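Local coordinates for protein putative NAD dependent dehydrogenase (Micromonospora echinospora, PDB 6NOR) that binds NAD in a Rossmann-type domain and is probably an oxidoreductase of gentamicin biosynthesis in the GFO/IDH/MocA family, at residues A92-A95 against A96-E99. Sequence-based numbering, arbitrary orientation.
With NAD (nicotinamide-adenine-dinucleotide), chain G.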
loop_
_atom_site.group_PDB
_atom_site.type_symbol
_atom_site.label_atom_id
_atom_site.label_comp_id
_atom_site.label_asym_id
_atom_site.label_seq_id
_atom_site.Cartn_x
_atom_site.Cartn_y
_atom_site.Cartn_z
ATOM N N ALA A 92 -13.628 30.344 16.853
ATOM C CA ALA A 92 -12.629 29.898 15.901
ATOM C C ALA A 92 -11.780 31.077 15.484
ATOM O O ALA A 92 -11.738 31.448 14.323
ATOM C CB ALA A 92 -13.301 29.245 14.674
ATOM N N THR A 93 -11.119 31.684 16.450
ATOM C CA THR A 93 -10.342 32.879 16.200
ATOM C C THR A 93 -8.885 32.517 16.432
ATOM O O THR A 93 -8.609 31.379 16.785
ATOM C CB THR A 93 -10.807 34.003 17.113
ATOM O OG1 THR A 93 -10.630 33.602 18.479
ATOM C CG2 THR A 93 -12.275 34.296 16.858
ATOM N N PRO A 94 -7.941 33.458 16.225
ATOM C CA PRO A 94 -6.551 33.109 16.541
ATOM C C PRO A 94 -6.380 32.653 17.980
ATOM O O PRO A 94 -7.162 33.057 18.868
ATOM C CB PRO A 94 -5.811 34.408 16.292
ATOM C CG PRO A 94 -6.586 35.055 15.226
ATOM C CD PRO A 94 -8.009 34.778 15.573
ATOM N N ALA A 95 -5.371 31.816 18.198
ATOM C CA ALA A 95 -5.209 31.107 19.471
ATOM C C ALA A 95 -5.233 32.022 20.697
ATOM O O ALA A 95 -5.902 31.719 21.667
ATOM C CB ALA A 95 -3.923 30.297 19.452
ATOM N N ALA A 96 -4.524 33.143 20.655
ATOM C CA ALA A 96 -4.425 34.003 21.845
ATOM C C ALA A 96 -5.723 34.736 22.189
ATOM O O ALA A 96 -5.875 35.224 23.302
ATOM C CB ALA A 96 -3.296 35.009 21.687
ATOM N N THR A 97 -6.669 34.792 21.254
ATOM C CA THR A 97 -7.942 35.438 21.528
ATOM C C THR A 97 -8.943 34.475 22.180
ATOM O O THR A 97 -9.966 34.903 22.685
ATOM C CB THR A 97 -8.561 36.033 20.240
ATOM O OG1 THR A 97 -8.928 34.976 19.352
ATOM C CG2 THR A 97 -7.575 36.965 19.534
ATOM N N HIS A 98 -8.649 33.179 22.193
ATOM C CA HIS A 98 -9.588 32.197 22.750
ATOM C C HIS A 98 -9.989 32.455 24.196
ATOM O O HIS A 98 -11.169 32.414 24.534
ATOM C CB HIS A 98 -9.001 30.779 22.670
ATOM C CG HIS A 98 -8.932 30.243 21.285
ATOM N ND1 HIS A 98 -8.379 29.017 20.987
ATOM C CD2 HIS A 98 -9.335 30.769 20.107
ATOM C CE1 HIS A 98 -8.447 28.815 19.688
ATOM N NE2 HIS A 98 -9.025 29.863 19.132
ATOM N N GLU A 99 -9.021 32.696 25.062
ATOM C CA GLU A 99 -9.348 32.871 26.478
ATOM C C GLU A 99 -10.250 34.097 26.768
ATOM O O GLU A 99 -11.242 33.946 27.453
ATOM C CB GLU A 99 -8.069 32.939 27.317
ATOM C CG GLU A 99 -8.287 32.666 28.807
ATOM C CD GLU A 99 -8.750 33.894 29.570
ATOM O OE1 GLU A 99 -8.350 35.012 29.182
ATOM O OE2 GLU A 99 -9.520 33.745 30.546
HETATM P PA NAD G . -8.169 32.046 10.034
HETATM O O1A NAD G . -6.998 33.057 9.984
HETATM O O2A NAD G . -8.490 31.441 8.720
HETATM O O5B NAD G . -9.451 32.773 10.570
HETATM C C5B NAD G . -9.352 33.546 11.754
HETATM C C4B NAD G . -10.590 34.481 11.749
HETATM O O4B NAD G . -10.764 35.034 12.915
HETATM C C3B NAD G . -10.341 35.618 10.783
HETATM O O3B NAD G . -11.448 35.754 9.997
HETATM C C2B NAD G . -10.150 36.860 11.696
HETATM O O2B NAD G . -10.627 38.052 10.973
HETATM C C1B NAD G . -10.932 36.596 12.663
HETATM N N9A NAD G . -10.559 37.240 13.908
HETATM C C8A NAD G . -9.342 37.559 14.392
HETATM N N7A NAD G . -9.516 38.105 15.621
HETATM C C5A NAD G . -10.823 38.124 15.887
HETATM C C6A NAD G . -11.534 38.573 16.961
HETATM N N6A NAD G . -11.037 39.147 18.110
HETATM N N1A NAD G . -12.854 38.459 16.981
HETATM C C2A NAD G . -13.509 37.920 15.924
HETATM N N3A NAD G . -12.803 37.483 14.853
HETATM C C4A NAD G . -11.469 37.579 14.835
HETATM O O3 NAD G . -7.778 30.953 11.064
HETATM P PN NAD G . -8.385 29.488 11.217
HETATM O O1N NAD G . -9.854 29.398 10.962
HETATM O O2N NAD G . -7.618 28.525 10.327
HETATM O O5D NAD G . -8.130 29.090 12.720
HETATM C C5D NAD G . -8.969 29.571 13.752
HETATM C C4D NAD G . -8.912 28.596 14.945
HETATM O O4D NAD G . -9.248 27.382 14.614
HETATM C C3D NAD G . -7.453 28.482 15.479
HETATM O O3D NAD G . -7.488 28.435 16.790
HETATM C C2D NAD G . -6.929 27.175 14.847
HETATM O O2D NAD G . -5.843 26.613 15.699
HETATM C C1D NAD G . -7.982 26.408 14.820
HETATM N N1N NAD G . -7.937 25.448 13.758
HETATM C C2N NAD G . -8.388 24.157 14.013
HETATM C C3N NAD G . -8.367 23.178 13.017
HETATM C C7N NAD G . -8.862 21.770 13.388
HETATM O O7N NAD G . -8.784 20.891 12.612
HETATM N N7N NAD G . -9.385 21.537 14.690
HETATM C C4N NAD G . -7.891 23.454 11.755
HETATM C C5N NAD G . -7.447 24.750 11.488
HETATM C C6N NAD G . -7.469 25.746 12.501
HETATM O O HOH W 1 -6.135 31.825 24.552
#
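In the NAD pocket, the turn running from Thr-93 to His-98 is tied together directly beside the dinucleotide. His-98 NE2 donates to Thr-93 O at 2.8 Å, a bent bond (132° at the hydrogen) whose acceptor lies tilted from the ring plane. With CG anti to its own carbonyl carbon (chi1 -71°), the imidazole reaches back over Ala-95, whose CA sits almost centrally under one face, a CH-pi contact 3.9 Å from the ring centroid. His-98 ND1 turns its N-H to the backbone carbonyls of Pro-117 and Leu-118, which lie within hydrogen-bonding distance of it. Replacing His-98 by alanine is likely to leave Thr-93 O without this donor and to open a gap above Ala-95 CA, next to the nicotinamide ribose. This is the loop that follows strand 86-91 of the Rossmann sheet and leads into helix 98-107. Pro-94 O takes two bonds from Thr-97: OG1 arrives in the carbonyl plane on a lone pair at 2.7 Å, the backbone N from above that plane at 3.0 Å. The Thr-93 and Thr-97 hydroxyls are modelled so close, OG1 to OG1 2.4 Å, that the detail of that bond is doubtful. On the cofactor side, Pro-94 CD packs 3.3 Å from NAD C8A of the adenine, while His-98 CE1 comes to 3.1 Å from NAD O3D.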